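PDB 2VE3: putative cytochrome P450 120 from Synechocystis sp., which binds heme and retinoic acid and, as a member of the cytochrome P450 family, probably acts as a monooxygenase. Local coordinates for residues A[345-357]-A[372-384]. Numbering follows the deposited sequence.
Sequences QISQTHADPDLYP and SATHNPPFAHVPF. With HEM (protoporphyrin IX containing Fe), chain C; REA (retinoic acid), chain D.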
ATOM      1  N   GLN A 345      -3.819  13.309   3.316  1.00 19.91           N
ATOM      2  CA  GLN A 345      -4.444  12.662   2.171  1.00 19.93           C
ATOM      3  C   GLN A 345      -3.511  12.691   0.971  1.00 19.60           C
ATOM      4  O   GLN A 345      -3.320  13.739   0.333  1.00 19.67           O
ATOM      5  CB  GLN A 345      -5.787  13.315   1.849  1.00 19.78           C
ATOM      6  CG  GLN A 345      -6.843  13.100   2.945  1.00 21.42           C
ATOM      7  CD  GLN A 345      -7.321  11.650   2.986  1.00 24.84           C
ATOM      8  OE1 GLN A 345      -7.839  11.132   1.993  1.00 25.36           O
ATOM      9  NE2 GLN A 345      -7.106  10.978   4.119  1.00 23.03           N
ATOM     10  N   ILE A 346      -2.913  11.536   0.706  1.00 18.77           N
ATOM     11  CA  ILE A 346      -1.981  11.348  -0.409  1.00 18.54           C
ATOM     12  C   ILE A 346      -2.715  11.535  -1.751  1.00 19.44           C
ATOM     13  O   ILE A 346      -2.199  12.160  -2.673  1.00 20.34           O
ATOM     14  CB  ILE A 346      -1.304   9.946  -0.351  1.00 17.54           C
ATOM     15  CG1 ILE A 346      -0.580   9.747   0.980  1.00 14.73           C
ATOM     16  CG2 ILE A 346      -0.348   9.731  -1.548  1.00 15.56           C
ATOM     17  CD1 ILE A 346      -0.202   8.313   1.257  1.00 11.57           C
ATOM     18  N   SER A 347      -3.921  11.001  -1.844  1.00 20.02           N
ATOM     19  CA  SER A 347      -4.747  11.178  -3.033  1.00 20.96           C
ATOM     20  C   SER A 347      -4.979  12.663  -3.362  1.00 20.69           C
ATOM     21  O   SER A 347      -4.915  13.048  -4.519  1.00 21.15           O
ATOM     22  CB  SER A 347      -6.076  10.433  -2.861  1.00 21.15           C
ATOM     23  OG  SER A 347      -6.659  10.735  -1.596  1.00 24.40           O
ATOM     24  N   GLN A 348      -5.259  13.485  -2.353  1.00 20.40           N
ATOM     25  CA  GLN A 348      -5.450  14.925  -2.578  1.00 20.95           C
ATOM     26  C   GLN A 348      -4.142  15.632  -2.988  1.00 20.47           C
ATOM     27  O   GLN A 348      -4.136  16.438  -3.932  1.00 21.30           O
ATOM     28  CB  GLN A 348      -6.107  15.618  -1.368  1.00 20.84           C
ATOM     29  CG  GLN A 348      -7.471  15.064  -0.980  1.00 21.94           C
ATOM     30  CD  GLN A 348      -8.011  15.580   0.370  1.00 22.46           C
ATOM     31  OE1 GLN A 348      -8.818  14.909   1.010  1.00 24.55           O
ATOM     32  NE2 GLN A 348      -7.572  16.766   0.795  1.00 25.14           N
ATOM     33  N   THR A 349      -3.044  15.324  -2.298  1.00 19.85           N
ATOM     34  CA  THR A 349      -1.741  15.926  -2.606  1.00 19.08           C
ATOM     35  C   THR A 349      -1.350  15.660  -4.053  1.00 19.40           C
ATOM     36  O   THR A 349      -0.860  16.556  -4.742  1.00 19.47           O
ATOM     37  CB  THR A 349      -0.624  15.426  -1.660  1.00 18.59           C
ATOM     38  OG1 THR A 349      -1.015  15.622  -0.300  1.00 18.18           O
ATOM     39  CG2 THR A 349       0.686  16.182  -1.900  1.00 18.91           C
ATOM     40  N   HIS A 350      -1.595  14.433  -4.509  1.00 19.58           N
ATOM     41  CA  HIS A 350      -1.211  14.005  -5.855  1.00 20.19           C
ATOM     42  C   HIS A 350      -2.137  14.514  -6.952  1.00 20.71           C
ATOM     43  O   HIS A 350      -1.842  14.357  -8.132  1.00 20.30           O
ATOM     44  CB  HIS A 350      -1.109  12.481  -5.910  1.00 19.44           C
ATOM     45  CG  HIS A 350       0.072  11.930  -5.169  1.00 18.61           C
ATOM     46  ND1 HIS A 350       0.438  10.606  -5.239  1.00 17.47           N
ATOM     47  CD2 HIS A 350       0.958  12.520  -4.334  1.00 16.44           C
ATOM     48  CE1 HIS A 350       1.500  10.404  -4.479  1.00 17.00           C
ATOM     49  NE2 HIS A 350       1.832  11.547  -3.917  1.00 16.16           N
ATOM     50  N   ALA A 351      -3.245  15.126  -6.550  1.00 22.17           N
ATOM     51  CA  ALA A 351      -4.174  15.758  -7.487  1.00 23.27           C
ATOM     52  C   ALA A 351      -4.056  17.282  -7.468  1.00 24.06           C
ATOM     53  O   ALA A 351      -4.810  17.969  -8.158  1.00 25.07           O
ATOM     54  CB  ALA A 351      -5.626  15.323  -7.185  1.00 23.53           C
ATOM     55  N   ASP A 352      -3.111  17.815  -6.695  1.00 24.89           N
ATOM     56  CA  ASP A 352      -2.891  19.266  -6.643  1.00 25.97           C
ATOM     57  C   ASP A 352      -2.372  19.782  -7.984  1.00 26.13           C
ATOM     58  O   ASP A 352      -1.347  19.327  -8.452  1.00 25.66           O
ATOM     59  CB  ASP A 352      -1.927  19.637  -5.515  1.00 26.25           C
ATOM     60  CG  ASP A 352      -1.709  21.139  -5.402  1.00 28.02           C
ATOM     61  OD1 ASP A 352      -2.670  21.888  -5.107  1.00 29.44           O
ATOM     62  OD2 ASP A 352      -0.562  21.575  -5.605  1.00 30.24           O
ATOM     63  N   PRO A 353      -3.106  20.721  -8.621  1.00 27.13           N
ATOM     64  CA  PRO A 353      -2.680  21.218  -9.943  1.00 27.18           C
ATOM     65  C   PRO A 353      -1.437  22.105  -9.940  1.00 27.33           C
ATOM     66  O   PRO A 353      -0.797  22.246 -10.978  1.00 27.55           O
ATOM     67  CB  PRO A 353      -3.910  21.969 -10.461  1.00 26.89           C
ATOM     68  CG  PRO A 353      -4.681  22.357  -9.238  1.00 27.50           C
ATOM     69  CD  PRO A 353      -4.386  21.320  -8.183  1.00 27.18           C
ATOM     70  N   ASP A 354      -1.093  22.678  -8.788  1.00 27.72           N
ATOM     71  CA  ASP A 354       0.157  23.433  -8.627  1.00 28.06           C
ATOM     72  C   ASP A 354       1.354  22.499  -8.590  1.00 27.92           C
ATOM     73  O   ASP A 354       2.400  22.772  -9.192  1.00 28.62           O
ATOM     74  CB  ASP A 354       0.135  24.253  -7.329  1.00 28.46           C
ATOM     75  CG  ASP A 354      -0.974  25.287  -7.296  1.00 29.76           C
ATOM     76  OD1 ASP A 354      -1.423  25.728  -8.371  1.00 31.63           O
ATOM     77  OD2 ASP A 354      -1.386  25.673  -6.182  1.00 32.28           O
ATOM     78  N   LEU A 355       1.200  21.403  -7.851  1.00 27.13           N
ATOM     79  CA  LEU A 355       2.171  20.317  -7.826  1.00 26.12           C
ATOM     80  C   LEU A 355       2.211  19.519  -9.132  1.00 25.58           C
ATOM     81  O   LEU A 355       3.279  19.161  -9.625  1.00 25.55           O
ATOM     82  CB  LEU A 355       1.826  19.384  -6.656  1.00 26.22           C
ATOM     83  CG  LEU A 355       2.708  19.314  -5.403  1.00 25.97           C
ATOM     84  CD1 LEU A 355       3.525  20.591  -5.156  1.00 21.17           C
ATOM     85  CD2 LEU A 355       1.884  18.903  -4.165  1.00 25.62           C
ATOM     86  N   TYR A 356       1.037  19.237  -9.683  1.00 25.19           N
ATOM     87  CA  TYR A 356       0.908  18.394 -10.870  1.00 25.41           C
ATOM     88  C   TYR A 356       0.036  19.056 -11.934  1.00 25.74           C
ATOM     89  O   TYR A 356      -1.170  18.822 -11.979  1.00 25.81           O
ATOM     90  CB  TYR A 356       0.373  16.998 -10.481  1.00 24.61           C
ATOM     91  CG  TYR A 356       1.259  16.320  -9.469  1.00 24.30           C
ATOM     92  CD1 TYR A 356       2.522  15.833  -9.836  1.00 23.56           C
ATOM     93  CD2 TYR A 356       0.879  16.232  -8.131  1.00 23.38           C
ATOM     94  CE1 TYR A 356       3.353  15.237  -8.905  1.00 23.42           C
ATOM     95  CE2 TYR A 356       1.706  15.642  -7.185  1.00 22.28           C
ATOM     96  CZ  TYR A 356       2.933  15.143  -7.581  1.00 23.42           C
ATOM     97  OH  TYR A 356       3.747  14.551  -6.672  1.00 22.66           O
ATOM     98  N   PRO A 357       0.644  19.904 -12.780  1.00 26.34           N
ATOM     99  CA  PRO A 357      -0.093  20.574 -13.862  1.00 26.86           C
ATOM    100  C   PRO A 357      -0.853  19.576 -14.741  1.00 27.31           C
ATOM    101  O   PRO A 357      -0.252  18.619 -15.233  1.00 27.95           O
ATOM    102  CB  PRO A 357       1.019  21.273 -14.652  1.00 26.94           C
ATOM    103  CG  PRO A 357       2.087  21.522 -13.645  1.00 26.68           C
ATOM    104  CD  PRO A 357       2.068  20.295 -12.766  1.00 26.24           C
ATOM    105  N   SER A 372       8.802  18.798 -14.107  1.00 36.60           N
ATOM    106  CA  SER A 372       8.045  19.565 -13.118  1.00 36.83           C
ATOM    107  C   SER A 372       8.106  19.018 -11.682  1.00 37.18           C
ATOM    108  O   SER A 372       8.127  19.794 -10.718  1.00 37.50           O
ATOM    109  CB  SER A 372       6.589  19.724 -13.578  1.00 36.49           C
ATOM    110  OG  SER A 372       6.059  18.493 -14.041  1.00 35.64           O
ATOM    111  N   ALA A 373       8.147  17.694 -11.554  1.00 37.49           N
ATOM    112  CA  ALA A 373       8.090  17.031 -10.255  1.00 38.33           C
ATOM    113  C   ALA A 373       9.431  16.974  -9.515  1.00 38.88           C
ATOM    114  O   ALA A 373       9.465  16.699  -8.310  1.00 38.93           O
ATOM    115  CB  ALA A 373       7.500  15.628 -10.405  1.00 38.37           C
ATOM    116  N   THR A 374      10.522  17.246 -10.233  1.00 39.36           N
ATOM    117  CA  THR A 374      11.882  17.165  -9.685  1.00 39.57           C
ATOM    118  C   THR A 374      12.276  18.378  -8.839  1.00 39.47           C
ATOM    119  O   THR A 374      12.984  18.241  -7.837  1.00 40.23           O
ATOM    120  CB  THR A 374      12.923  17.022 -10.796  1.00 39.67           C
ATOM    121  OG1 THR A 374      12.842  18.169 -11.647  1.00 39.98           O
ATOM    122  CG2 THR A 374      12.677  15.747 -11.613  1.00 40.01           C
ATOM    123  N   HIS A 375      11.856  19.570  -9.247  1.00 38.98           N
ATOM    124  CA  HIS A 375      12.079  20.732  -8.397  1.00 38.52           C
ATOM    125  C   HIS A 375      10.803  21.256  -7.734  1.00 37.49           C
ATOM    126  O   HIS A 375      10.683  22.449  -7.473  1.00 37.91           O
ATOM    127  CB  HIS A 375      12.914  21.846  -9.083  1.00 39.30           C
ATOM    128  CG  HIS A 375      12.757  21.925 -10.573  1.00 39.96           C
ATOM    129  ND1 HIS A 375      13.774  21.592 -11.447  1.00 40.47           N
ATOM    130  CD2 HIS A 375      11.714  22.326 -11.343  1.00 40.54           C
ATOM    131  CE1 HIS A 375      13.358  21.768 -12.690  1.00 41.06           C
ATOM    132  NE2 HIS A 375      12.111  22.210 -12.655  1.00 41.25           N
ATOM    133  N   ASN A 376       9.863  20.348  -7.456  1.00 36.08           N
ATOM    134  CA  ASN A 376       8.704  20.633  -6.602  1.00 34.47           C
ATOM    135  C   ASN A 376       9.194  20.794  -5.152  1.00 33.69           C
ATOM    136  O   ASN A 376      10.316  20.378  -4.830  1.00 33.76           O
ATOM    137  CB  ASN A 376       7.657  19.492  -6.690  1.00 34.41           C
ATOM    138  CG  ASN A 376       6.458  19.832  -7.593  1.00 33.23           C
ATOM    139  OD1 ASN A 376       6.149  20.997  -7.838  1.00 31.52           O
ATOM    140  ND2 ASN A 376       5.767  18.798  -8.070  1.00 32.91           N
ATOM    141  N   PRO A 377       8.377  21.410  -4.274  1.00 32.73           N
ATOM    142  CA  PRO A 377       8.725  21.403  -2.847  1.00 31.98           C
ATOM    143  C   PRO A 377       8.862  19.982  -2.283  1.00 31.07           C
ATOM    144  O   PRO A 377       8.381  19.029  -2.901  1.00 31.39           O
ATOM    145  CB  PRO A 377       7.548  22.137  -2.187  1.00 31.99           C
ATOM    146  CG  PRO A 377       6.452  22.128  -3.198  1.00 32.89           C
ATOM    147  CD  PRO A 377       7.140  22.170  -4.528  1.00 32.79           C
ATOM    148  N   PRO A 378       9.572  19.821  -1.152  1.00 30.10           N
ATOM    149  CA  PRO A 378       9.579  18.524  -0.472  1.00 29.22           C
ATOM    150  C   PRO A 378       8.173  18.051  -0.113  1.00 28.12           C
ATOM    151  O   PRO A 378       7.294  18.874   0.139  1.00 27.70           O
ATOM    152  CB  PRO A 378      10.376  18.801   0.808  1.00 29.53           C
ATOM    153  CG  PRO A 378      11.271  19.955   0.445  1.00 30.36           C
ATOM    154  CD  PRO A 378      10.451  20.805  -0.484  1.00 29.97           C
ATOM    155  N   PHE A 379       7.972  16.735  -0.112  1.00 27.14           N
ATOM    156  CA  PHE A 379       6.700  16.112   0.342  1.00 26.27           C
ATOM    157  C   PHE A 379       5.534  16.316  -0.622  1.00 25.10           C
ATOM    158  O   PHE A 379       4.364  16.334  -0.220  1.00 24.71           O
ATOM    159  CB  PHE A 379       6.329  16.548   1.772  1.00 26.71           C
ATOM    160  CG  PHE A 379       7.378  16.213   2.804  1.00 27.24           C
ATOM    161  CD1 PHE A 379       7.650  14.886   3.136  1.00 28.66           C
ATOM    162  CD2 PHE A 379       8.095  17.223   3.441  1.00 28.88           C
ATOM    163  CE1 PHE A 379       8.623  14.565   4.092  1.00 28.08           C
ATOM    164  CE2 PHE A 379       9.074  16.916   4.412  1.00 29.15           C
ATOM    165  CZ  PHE A 379       9.332  15.584   4.730  1.00 28.46           C
ATOM    166  N   ALA A 380       5.882  16.423  -1.902  1.00 23.69           N
ATOM    167  CA  ALA A 380       4.934  16.645  -2.984  1.00 22.63           C
ATOM    168  C   ALA A 380       4.479  15.313  -3.626  1.00 21.70           C
ATOM    169  O   ALA A 380       3.345  15.176  -4.111  1.00 21.64           O
ATOM    170  CB  ALA A 380       5.580  17.564  -4.026  1.00 22.07           C
ATOM    171  N   HIS A 381       5.389  14.345  -3.628  1.00 20.94           N
ATOM    172  CA  HIS A 381       5.142  12.996  -4.100  1.00 19.79           C
ATOM    173  C   HIS A 381       5.338  12.123  -2.858  1.00 19.48           C
ATOM    174  O   HIS A 381       6.459  11.904  -2.402  1.00 19.74           O
ATOM    175  CB  HIS A 381       6.145  12.672  -5.205  1.00 19.78           C
ATOM    176  CG  HIS A 381       5.973  11.323  -5.835  1.00 18.71           C
ATOM    177  ND1 HIS A 381       4.912  11.009  -6.657  1.00 17.28           N
ATOM    178  CD2 HIS A 381       6.764  10.227  -5.814  1.00 16.99           C
ATOM    179  CE1 HIS A 381       5.037   9.767  -7.082  1.00 15.14           C
ATOM    180  NE2 HIS A 381       6.156   9.272  -6.591  1.00 17.93           N
ATOM    181  N   VAL A 382       4.226  11.681  -2.277  1.00 18.67           N
ATOM    182  CA  VAL A 382       4.247  10.911  -1.040  1.00 17.14           C
ATOM    183  C   VAL A 382       3.428   9.599  -1.076  1.00 16.35           C
ATOM    184  O   VAL A 382       2.617   9.358  -0.173  1.00 16.16           O
ATOM    185  CB  VAL A 382       3.826  11.777   0.174  1.00 16.86           C
ATOM    186  CG1 VAL A 382       4.917  12.819   0.500  1.00 17.62           C
ATOM    187  CG2 VAL A 382       2.438  12.432  -0.036  1.00 17.78           C
ATOM    188  N   PRO A 383       3.672   8.737  -2.082  1.00 15.56           N
ATOM    189  CA  PRO A 383       2.959   7.451  -2.211  1.00 15.68           C
ATOM    190  C   PRO A 383       3.311   6.483  -1.053  1.00 15.15           C
ATOM    191  O   PRO A 383       2.517   5.615  -0.712  1.00 14.25           O
ATOM    192  CB  PRO A 383       3.459   6.902  -3.556  1.00 14.99           C
ATOM    193  CG  PRO A 383       4.842   7.535  -3.721  1.00 16.81           C
ATOM    194  CD  PRO A 383       4.695   8.910  -3.141  1.00 15.83           C
ATOM    195  N   PHE A 384       4.491   6.666  -0.450  1.00 15.33           N
ATOM    196  CA  PHE A 384       4.951   5.857   0.689  1.00 15.09           C
ATOM    197  C   PHE A 384       4.951   6.627   2.011  1.00 15.63           C
ATOM    198  O   PHE A 384       5.533   6.168   3.004  1.00 16.58           O
ATOM    199  CB  PHE A 384       6.348   5.285   0.418  1.00 15.10           C
ATOM    200  CG  PHE A 384       6.423   4.436  -0.835  1.00 15.35           C
ATOM    201  CD1 PHE A 384       5.903   3.133  -0.852  1.00 15.23           C
ATOM    202  CD2 PHE A 384       6.981   4.948  -2.006  1.00 14.95           C
ATOM    203  CE1 PHE A 384       5.969   2.345  -2.003  1.00 13.67           C
ATOM    204  CE2 PHE A 384       7.050   4.163  -3.165  1.00 12.24           C
ATOM    205  CZ  PHE A 384       6.545   2.867  -3.160  1.00 13.17           C
TER
HETATM  206  CHA HEM C1444       3.736   2.177   5.920  1.00 15.28           C
HETATM  207  CHB HEM C1444       2.322   2.942   1.332  1.00 15.04           C
HETATM  208  CHC HEM C1444       3.899  -1.488   0.086  1.00 14.33           C
HETATM  209  CHD HEM C1444       4.794  -2.474   4.722  1.00 15.48           C
HETATM  210  C1A HEM C1444       3.223   2.804   4.791  1.00 15.75           C
HETATM  211  C2A HEM C1444       2.682   4.147   4.695  1.00 16.53           C
HETATM  212  C3A HEM C1444       2.310   4.352   3.416  1.00 15.64           C
HETATM  213  C4A HEM C1444       2.578   3.144   2.677  1.00 14.57           C
HETATM  214  CMA HEM C1444       1.676   5.616   2.806  1.00 12.91           C
HETATM  215  CAA HEM C1444       2.614   5.167   5.856  1.00 17.66           C
HETATM  216  CBA HEM C1444       1.283   5.129   6.601  1.00 22.28           C
HETATM  217  CGA HEM C1444       1.414   6.038   7.805  1.00 23.09           C
HETATM  218  O1A HEM C1444       1.608   7.270   7.590  1.00 24.72           O
HETATM  219  O2A HEM C1444       1.323   5.537   8.965  1.00 20.81           O
HETATM  220  C1B HEM C1444       2.663   1.829   0.588  1.00 12.51           C
HETATM  221  C2B HEM C1444       2.560   1.687  -0.858  1.00 12.92           C
HETATM  222  C3B HEM C1444       3.005   0.462  -1.202  1.00 12.23           C
HETATM  223  C4B HEM C1444       3.394  -0.203   0.014  1.00 13.05           C
HETATM  224  CMB HEM C1444       2.034   2.791  -1.803  1.00 10.82           C
HETATM  225  CAB HEM C1444       3.089  -0.206  -2.613  1.00 15.23           C
HETATM  226  CBB HEM C1444       3.383   0.468  -3.736  1.00 16.01           C
HETATM  227  C1C HEM C1444       4.331  -2.143   1.215  1.00 13.00           C
HETATM  228  C2C HEM C1444       4.947  -3.453   1.267  1.00 13.34           C
HETATM  229  C3C HEM C1444       5.200  -3.735   2.553  1.00 14.01           C
HETATM  230  C4C HEM C1444       4.729  -2.602   3.351  1.00 14.88           C
HETATM  231  CMC HEM C1444       5.282  -4.333   0.032  1.00 12.86           C
HETATM  232  CAC HEM C1444       5.893  -5.007   3.122  1.00 15.51           C
HETATM  233  CBC HEM C1444       5.308  -6.209   3.179  1.00 17.19           C
HETATM  234  C1D HEM C1444       4.510  -1.353   5.475  1.00 14.67           C
HETATM  235  C2D HEM C1444       4.485  -1.334   6.914  1.00 16.13           C
HETATM  236  C3D HEM C1444       4.148   0.110   7.299  1.00 14.38           C
HETATM  237  C4D HEM C1444       4.031   0.830   6.045  1.00 15.82           C
HETATM  238  CMD HEM C1444       4.737  -2.536   7.862  1.00 16.86           C
HETATM  239  CAD HEM C1444       3.988   0.703   8.718  1.00 15.12           C
HETATM  240  CBD HEM C1444       5.227   1.543   9.023  1.00 14.58           C
HETATM  241  CGD HEM C1444       5.145   2.124  10.415  1.00 17.76           C
HETATM  242  O1D HEM C1444       6.196   2.620  10.892  1.00 18.96           O
HETATM  243  O2D HEM C1444       4.055   2.100  11.062  1.00 19.97           O
HETATM  244  NA  HEM C1444       3.143   2.227   3.546  1.00 14.51           N
HETATM  245  NB  HEM C1444       3.161   0.647   1.090  1.00 13.52           N
HETATM  246  NC  HEM C1444       4.200  -1.651   2.502  1.00 14.17           N
HETATM  247  ND  HEM C1444       4.254  -0.065   4.995  1.00 15.52           N
HETATM  248 FE   HEM C1444       3.964   0.364   2.949  1.00 15.89          FE
HETATM  249  C1  REA D1445      -0.350  -0.187   5.128  1.00  9.60           C
HETATM  250  C2  REA D1445       0.514  -0.898   6.165  1.00  9.23           C
HETATM  251  C3  REA D1445       0.349  -0.234   7.532  1.00 11.87           C
HETATM  252  C4  REA D1445      -1.071  -0.449   8.049  1.00 12.61           C
HETATM  253  C5  REA D1445      -2.128  -0.220   6.989  1.00 12.64           C
HETATM  254  C6  REA D1445      -1.803  -0.109   5.631  1.00 11.85           C
HETATM  255  C7  REA D1445      -2.899   0.079   4.672  1.00 12.87           C
HETATM  256  C8  REA D1445      -3.518   1.397   4.527  1.00 13.46           C
HETATM  257  C9  REA D1445      -4.716   1.519   3.671  1.00 15.97           C
HETATM  258  C10 REA D1445      -5.543   2.683   3.911  1.00 17.23           C
HETATM  259  C11 REA D1445      -6.091   3.528   2.865  1.00 19.25           C
HETATM  260  C12 REA D1445      -6.496   4.837   3.376  1.00 21.37           C
HETATM  261  C13 REA D1445      -7.784   5.453   3.063  1.00 23.82           C
HETATM  262  C14 REA D1445      -7.921   6.767   3.553  1.00 26.04           C
HETATM  263  C15 REA D1445      -8.768   7.787   2.964  1.00 27.61           C
HETATM  264  C16 REA D1445       0.164   1.249   4.910  1.00 10.58           C
HETATM  265  C17 REA D1445      -0.236  -0.989   3.831  1.00  9.65           C
HETATM  266  C18 REA D1445      -3.564  -0.140   7.446  1.00 14.68           C
HETATM  267  C19 REA D1445      -5.103   0.487   2.638  1.00 15.51           C
HETATM  268  C20 REA D1445      -8.853   4.711   2.301  1.00 24.88           C
HETATM  269  O1  REA D1445      -9.394   7.570   1.914  1.00 32.86           O
HETATM  270  O2  REA D1445      -8.873   8.894   3.516  1.00 28.91           O
HETATM  271  O   HOH W   1       4.329  17.542 -12.140  1.00 22.35           O
HETATM  272  O   HOH W   2       6.415  15.726  -7.175  1.00 22.85           O
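His350 points the edge of its imidazole at the 372-384 backbone: NE2 accepts from Val382 N at 2.9 Å, with the donor only 4° out of the ring plane. CG lies anti to its own carbonyl carbon (chi1 -71°), which carries the ring across to that N-H, and Ile346 CG2 lies over one face near the rim. With an alanine at this position, the N-H of Val382 would probably lose its acceptor and a gap would open beside Pro383 CD. Tyr356 gives its hydroxyl to Ala380 O (OH to O 2.7 Å), coming from well above the carbonyl plane; a water donates to the same OH and accepts from Asn376 ND2. Asn376 ND2 also donates to Leu355 O almost straight (3.0 Å, 173°), with the acceptor close to the amide plane. Leu355 packs CG on Ala380 CB at 3.6 Å and CD1 on Pro377 CG, while Asp352 OD2 holds Leu355 N in an Asx motif. Toward the heme, Ile346 CG2 rests against Val382 O and CD1 against the heme methyl CMA; Gln345 NE2 bonds retinoic acid O2. The arrangement is typical of the P450 fold, where the meander before the cysteine-ligand loop packs on the segment after strand 341-345, beside the heme.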